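Local coordinates for protein serpin-ZX (Arabidopsis thaliana, PDB 3LE2) that inhibits proteases such as metacaspase-9 through cleavage of its reactive center loop and covalent trapping of the enzyme, restraining programmed cell death, at residues L173-E185 with L225-M238. Sequence-based numbering, arbitrary orientation.
Sequences LYFKGTWNEKFDE and LPYLQGQDKRQFSM. With ACT (acetate ion), chain D; ACT (acetate ion), chain C.
Trp179 and Tyr227 meet in a single backbone bridge where the two chains cross, flanked by a bond from Leu228 N to Thr178 O (2.7 Å) and a nearly straight one from Asn180 N to Pro226 O (3.1 Å, 175° at the hydrogen). From this bridge the side chains of Trp179 and Tyr227 run side by side, pointing the same way. Their planes are tilted by only 13° but slid apart, so that overlap is slight and Trp179 CZ3 comes 3.2 Å from Tyr227 CE1. The opposite face of the tyrosine takes the edge of Phe175 in a T-shaped contact, with Phe175 CE2 3.5 Å from Tyr227 CZ; the phenol is thus sandwiched between two different kinds of ring contact. Phe175 reaches it with CG anti to the backbone N (chi1 170°); CE2 and CZ meet the tyrosine, while CE1 stands over the face of Phe236. This aromatic cluster sits at the breach of the serpin fold, where the chain leaves sheet A at the end of strand 167-176 and passes over the hairpin 220-226/236-243 of sheet B, the region where, in serpins generally, the reactive center loop begins to insert. Trp179 NE1 donates to Asn336 O, just beyond neighbouring strand 326-335. On the indole, Leu225 CD1 lies over one face of the six-membered ring in a CH-pi contact, 4.1 Å from its centroid, while Met238 SD stands at the edge in a Met-aromatic contact. Farther out, water 2 links Asn180 OD1 to Gln229 N, and water 3 spans Glu181 N and Pro226 O.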
loop_
_atom_site.group_PDB
_atom_site.type_symbol
_atom_site.label_atom_id
_atom_site.label_comp_id
_atom_site.label_asym_id
_atom_site.label_seq_id
_atom_site.Cartn_x
_atom_site.Cartn_y
_atom_site.Cartn_z
ATOM N N LEU A 173 7.824 0.710 2.387
ATOM C CA LEU A 173 7.152 1.946 2.746
ATOM C C LEU A 173 6.722 1.853 4.198
ATOM O O LEU A 173 5.938 0.973 4.567
ATOM C CB LEU A 173 5.940 2.228 1.833
ATOM C CG LEU A 173 5.194 3.555 2.072
ATOM C CD1 LEU A 173 6.095 4.757 1.799
ATOM C CD2 LEU A 173 3.891 3.691 1.263
ATOM N N TYR A 174 7.256 2.751 5.023
ATOM C CA TYR A 174 6.800 2.889 6.401
ATOM C C TYR A 174 5.892 4.109 6.520
ATOM O O TYR A 174 6.180 5.172 5.974
ATOM C CB TYR A 174 7.986 2.985 7.377
ATOM C CG TYR A 174 7.598 3.261 8.817
ATOM C CD1 TYR A 174 7.348 2.214 9.698
ATOM C CD2 TYR A 174 7.482 4.569 9.303
ATOM C CE1 TYR A 174 7.000 2.446 11.034
ATOM C CE2 TYR A 174 7.128 4.816 10.642
ATOM C CZ TYR A 174 6.890 3.741 11.497
ATOM O OH TYR A 174 6.536 3.940 12.815
ATOM N N PHE A 175 4.793 3.947 7.240
ATOM C CA PHE A 175 3.862 5.037 7.489
ATOM C C PHE A 175 3.396 4.933 8.924
ATOM O O PHE A 175 3.092 3.844 9.413
ATOM C CB PHE A 175 2.672 4.943 6.519
ATOM C CG PHE A 175 1.507 5.873 6.833
ATOM C CD1 PHE A 175 1.353 7.065 6.154
ATOM C CD2 PHE A 175 0.524 5.507 7.737
ATOM C CE1 PHE A 175 0.270 7.899 6.407
ATOM C CE2 PHE A 175 -0.569 6.337 7.987
ATOM C CZ PHE A 175 -0.689 7.531 7.326
ATOM N N LYS A 176 3.367 6.066 9.606
ATOM C CA LYS A 176 2.744 6.120 10.918
ATOM C C LYS A 176 2.106 7.477 11.080
ATOM O O LYS A 176 2.768 8.502 10.921
ATOM C CB LYS A 176 3.752 5.873 12.043
ATOM C CG LYS A 176 3.123 5.968 13.427
ATOM C CD LYS A 176 4.038 5.403 14.490
ATOM C CE LYS A 176 3.423 5.508 15.877
ATOM N NZ LYS A 176 4.363 4.968 16.919
ATOM N N GLY A 177 0.814 7.480 11.382
ATOM C CA GLY A 177 0.078 8.719 11.502
ATOM C C GLY A 177 -0.720 8.782 12.787
ATOM O O GLY A 177 -1.125 7.758 13.333
ATOM N N THR A 178 -0.932 10.000 13.264
ATOM C CA THR A 178 -1.809 10.269 14.394
ATOM C C THR A 178 -3.200 10.615 13.862
ATOM O O THR A 178 -3.312 11.389 12.915
ATOM C CB THR A 178 -1.288 11.476 15.200
ATOM O OG1 THR A 178 -0.036 11.143 15.808
ATOM C CG2 THR A 178 -2.260 11.853 16.275
ATOM N N TRP A 179 -4.244 10.044 14.467
ATOM C CA TRP A 179 -5.625 10.344 14.086
ATOM C C TRP A 179 -5.956 11.806 14.344
ATOM O O TRP A 179 -5.422 12.428 15.267
ATOM C CB TRP A 179 -6.635 9.488 14.863
ATOM C CG TRP A 179 -6.503 7.993 14.696
ATOM C CD1 TRP A 179 -6.363 7.068 15.692
ATOM C CD2 TRP A 179 -6.514 7.254 13.465
ATOM N NE1 TRP A 179 -6.289 5.804 15.159
ATOM C CE2 TRP A 179 -6.377 5.892 13.794
ATOM C CE3 TRP A 179 -6.630 7.613 12.116
ATOM C CZ2 TRP A 179 -6.349 4.889 12.825
ATOM C CZ3 TRP A 179 -6.595 6.612 11.155
ATOM C CH2 TRP A 179 -6.456 5.270 11.515
ATOM N N ASN A 180 -6.841 12.347 13.514
ATOM C CA ASN A 180 -7.433 13.663 13.750
ATOM C C ASN A 180 -8.286 13.680 15.033
ATOM O O ASN A 180 -8.388 14.696 15.707
ATOM C CB ASN A 180 -8.277 14.063 12.546
ATOM C CG ASN A 180 -8.401 15.557 12.392
ATOM O OD1 ASN A 180 -7.525 16.310 12.810
ATOM N ND2 ASN A 180 -9.489 15.997 11.768
ATOM N N GLU A 181 -8.885 12.541 15.360
ATOM C CA GLU A 181 -9.661 12.377 16.580
ATOM C C GLU A 181 -9.166 11.167 17.360
ATOM O O GLU A 181 -9.386 10.032 16.947
ATOM C CB GLU A 181 -11.126 12.138 16.239
ATOM C CG GLU A 181 -11.826 13.309 15.588
ATOM C CD GLU A 181 -12.339 14.308 16.603
ATOM O OE1 GLU A 181 -12.415 13.955 17.808
ATOM O OE2 GLU A 181 -12.667 15.441 16.190
ATOM N N LYS A 182 -8.519 11.392 18.496
ATOM C CA LYS A 182 -8.069 10.272 19.311
ATOM C C LYS A 182 -9.252 9.444 19.799
ATOM O O LYS A 182 -10.385 9.929 19.845
ATOM C CB LYS A 182 -7.239 10.762 20.501
ATOM C CG LYS A 182 -8.007 11.622 21.510
ATOM C CD LYS A 182 -7.039 12.344 22.447
ATOM C CE LYS A 182 -7.759 13.264 23.417
ATOM N NZ LYS A 182 -6.786 14.090 24.194
ATOM N N PHE A 183 -8.990 8.184 20.132
ATOM C CA PHE A 183 -9.951 7.359 20.852
ATOM C C PHE A 183 -9.575 7.429 22.319
ATOM O O PHE A 183 -8.405 7.594 22.645
ATOM C CB PHE A 183 -9.868 5.903 20.400
ATOM C CG PHE A 183 -10.261 5.689 18.980
ATOM C CD1 PHE A 183 -11.503 5.169 18.666
ATOM C CD2 PHE A 183 -9.390 6.010 17.951
ATOM C CE1 PHE A 183 -11.870 4.971 17.352
ATOM C CE2 PHE A 183 -9.744 5.813 16.641
ATOM C CZ PHE A 183 -10.986 5.293 16.335
ATOM N N ASP A 184 -10.563 7.304 23.201
ATOM C CA ASP A 184 -10.294 7.274 24.634
ATOM C C ASP A 184 -9.842 5.872 25.024
ATOM O O ASP A 184 -10.636 4.924 25.037
ATOM C CB ASP A 184 -11.533 7.690 25.439
ATOM C CG ASP A 184 -11.218 7.937 26.912
ATOM O OD1 ASP A 184 -10.308 7.275 27.461
ATOM O OD2 ASP A 184 -11.886 8.794 27.524
ATOM N N GLU A 185 -8.558 5.742 25.326
ATOM C CA GLU A 185 -7.985 4.444 25.649
ATOM C C GLU A 185 -8.658 3.810 26.869
ATOM O O GLU A 185 -8.660 2.589 27.022
ATOM C CB GLU A 185 -6.481 4.573 25.863
ATOM C CG GLU A 185 -5.812 3.275 26.221
ATOM C CD GLU A 185 -4.340 3.452 26.502
ATOM O OE1 GLU A 185 -3.770 4.472 26.051
ATOM O OE2 GLU A 185 -3.756 2.573 27.176
ATOM N N LEU A 225 -11.363 7.148 8.569
ATOM C CA LEU A 225 -10.681 7.781 9.719
ATOM C C LEU A 225 -9.526 8.655 9.248
ATOM O O LEU A 225 -8.444 8.142 8.963
ATOM C CB LEU A 225 -10.132 6.734 10.703
ATOM C CG LEU A 225 -11.083 5.837 11.501
ATOM C CD1 LEU A 225 -10.302 4.874 12.339
ATOM C CD2 LEU A 225 -12.005 6.640 12.392
ATOM N N PRO A 226 -9.748 9.976 9.169
ATOM C CA PRO A 226 -8.724 10.939 8.736
ATOM C C PRO A 226 -7.537 11.025 9.704
ATOM O O PRO A 226 -7.721 10.948 10.929
ATOM C CB PRO A 226 -9.462 12.295 8.751
ATOM C CG PRO A 226 -10.880 11.997 9.053
ATOM C CD PRO A 226 -10.967 10.640 9.662
ATOM N N TYR A 227 -6.341 11.208 9.141
ATOM C CA TYR A 227 -5.119 11.423 9.910
ATOM C C TYR A 227 -4.880 12.911 10.110
ATOM O O TYR A 227 -5.131 13.714 9.203
ATOM C CB TYR A 227 -3.896 10.818 9.196
ATOM C CG TYR A 227 -3.872 9.309 9.188
ATOM C CD1 TYR A 227 -3.543 8.602 10.335
ATOM C CD2 TYR A 227 -4.177 8.588 8.032
ATOM C CE1 TYR A 227 -3.534 7.231 10.345
ATOM C CE2 TYR A 227 -4.164 7.204 8.029
ATOM C CZ TYR A 227 -3.837 6.530 9.198
ATOM O OH TYR A 227 -3.809 5.155 9.232
ATOM N N LEU A 228 -4.393 13.259 11.299
ATOM C CA LEU A 228 -3.922 14.603 11.614
ATOM C C LEU A 228 -3.014 15.151 10.513
ATOM O O LEU A 228 -2.134 14.457 10.010
ATOM C CB LEU A 228 -3.152 14.588 12.939
ATOM C CG LEU A 228 -2.595 15.952 13.345
ATOM C CD1 LEU A 228 -3.741 16.941 13.656
ATOM C CD2 LEU A 228 -1.629 15.810 14.515
ATOM N N GLN A 229 -3.213 16.416 10.171
ATOM C CA GLN A 229 -2.562 17.008 9.010
ATOM C C GLN A 229 -1.427 17.952 9.395
ATOM O O GLN A 229 -0.368 17.963 8.757
ATOM C CB GLN A 229 -3.604 17.781 8.216
ATOM C CG GLN A 229 -3.458 17.721 6.717
ATOM C CD GLN A 229 -4.673 18.301 6.031
ATOM O OE1 GLN A 229 -5.741 18.390 6.630
ATOM N NE2 GLN A 229 -4.519 18.705 4.781
ATOM N N GLY A 230 -1.648 18.741 10.445
ATOM C CA GLY A 230 -0.752 19.840 10.757
ATOM C C GLY A 230 -0.619 20.780 9.567
ATOM O O GLY A 230 -1.625 21.242 9.009
ATOM N N GLN A 231 0.621 21.050 9.166
ATOM C CA GLN A 231 0.903 21.977 8.071
ATOM C C GLN A 231 1.114 21.233 6.766
ATOM O O GLN A 231 1.398 21.832 5.725
ATOM C CB GLN A 231 2.135 22.828 8.381
ATOM C CG GLN A 231 2.034 23.592 9.682
ATOM C CD GLN A 231 0.701 24.295 9.832
ATOM O OE1 GLN A 231 -0.208 23.790 10.496
ATOM N NE2 GLN A 231 0.572 25.465 9.210
ATOM N N ASP A 232 0.988 19.916 6.835
ATOM C CA ASP A 232 1.070 19.087 5.649
ATOM C C ASP A 232 -0.163 19.368 4.792
ATOM O O ASP A 232 -1.287 19.399 5.300
ATOM C CB ASP A 232 1.128 17.613 6.059
ATOM C CG ASP A 232 1.600 16.712 4.942
ATOM O OD1 ASP A 232 1.577 17.139 3.762
ATOM O OD2 ASP A 232 1.995 15.569 5.251
ATOM N N LYS A 233 0.052 19.595 3.499
ATOM C CA LYS A 233 -1.046 19.851 2.561
ATOM C C LYS A 233 -1.814 18.569 2.226
ATOM O O LYS A 233 -3.001 18.604 1.890
ATOM C CB LYS A 233 -0.505 20.448 1.261
ATOM C CG LYS A 233 -0.016 21.888 1.354
ATOM C CD LYS A 233 -0.000 22.520 -0.039
ATOM C CE LYS A 233 0.259 24.019 -0.001
ATOM N NZ LYS A 233 0.057 24.635 -1.347
ATOM N N ARG A 234 -1.125 17.437 2.296
ATOM C CA ARG A 234 -1.760 16.167 1.995
ATOM C C ARG A 234 -2.793 15.817 3.052
ATOM O O ARG A 234 -2.661 16.194 4.215
ATOM C CB ARG A 234 -0.707 15.078 1.848
ATOM C CG ARG A 234 0.265 15.396 0.722
ATOM C CD ARG A 234 1.553 14.615 0.822
ATOM N NE ARG A 234 2.215 14.797 2.106
ATOM C CZ ARG A 234 3.189 14.004 2.534
ATOM N NH1 ARG A 234 3.584 12.999 1.769
ATOM N NH2 ARG A 234 3.765 14.205 3.712
ATOM N N GLN A 235 -3.845 15.135 2.630
ATOM C CA GLN A 235 -4.848 14.656 3.563
ATOM C C GLN A 235 -4.944 13.136 3.477
ATOM O O GLN A 235 -5.487 12.587 2.515
ATOM C CB GLN A 235 -6.217 15.290 3.286
ATOM C CG GLN A 235 -7.335 14.701 4.174
ATOM C CD GLN A 235 -7.050 14.877 5.664
ATOM O OE1 GLN A 235 -6.809 13.909 6.397
ATOM N NE2 GLN A 235 -7.065 16.127 6.115
ATOM N N PHE A 236 -4.421 12.455 4.488
ATOM C CA PHE A 236 -4.462 11.001 4.498
ATOM C C PHE A 236 -5.657 10.537 5.302
ATOM O O PHE A 236 -6.043 11.179 6.271
ATOM C CB PHE A 236 -3.189 10.436 5.126
ATOM C CG PHE A 236 -1.932 10.783 4.383
ATOM C CD1 PHE A 236 -1.136 11.840 4.796
ATOM C CD2 PHE A 236 -1.538 10.040 3.281
ATOM C CE1 PHE A 236 0.022 12.159 4.118
ATOM C CE2 PHE A 236 -0.367 10.343 2.599
ATOM C CZ PHE A 236 0.415 11.402 3.017
ATOM N N SER A 237 -6.242 9.420 4.891
ATOM C CA SER A 237 -7.273 8.750 5.681
ATOM C C SER A 237 -7.119 7.238 5.553
ATOM O O SER A 237 -6.488 6.733 4.617
ATOM C CB SER A 237 -8.676 9.159 5.222
ATOM O OG SER A 237 -8.803 10.564 5.198
ATOM N N MET A 238 -7.698 6.520 6.500
ATOM C CA MET A 238 -7.766 5.070 6.406
ATOM C C MET A 238 -9.225 4.700 6.265
ATOM O O MET A 238 -10.088 5.234 6.963
ATOM C CB MET A 238 -7.128 4.373 7.630
ATOM C CG MET A 238 -7.303 2.840 7.640
ATOM S SD MET A 238 -6.546 1.998 9.048
ATOM C CE MET A 238 -4.824 1.984 8.531
HETATM C C ACT D . 3.124 11.157 13.099
HETATM O O ACT D . 1.912 11.348 12.810
HETATM O OXT ACT D . 3.409 10.048 13.629
HETATM C CH3 ACT D . 4.177 12.200 12.819
HETATM C C ACT C . -13.104 10.861 4.846
HETATM O O ACT C . -12.098 10.714 5.595
HETATM O OXT ACT C . -13.838 9.853 4.683
HETATM C CH3 ACT C . -13.425 12.171 4.183
HETATM O O HOH W 1 -0.402 12.527 11.392
HETATM O O HOH W 2 -5.775 17.512 10.698
HETATM O O HOH W 3 -9.606 10.723 12.835
#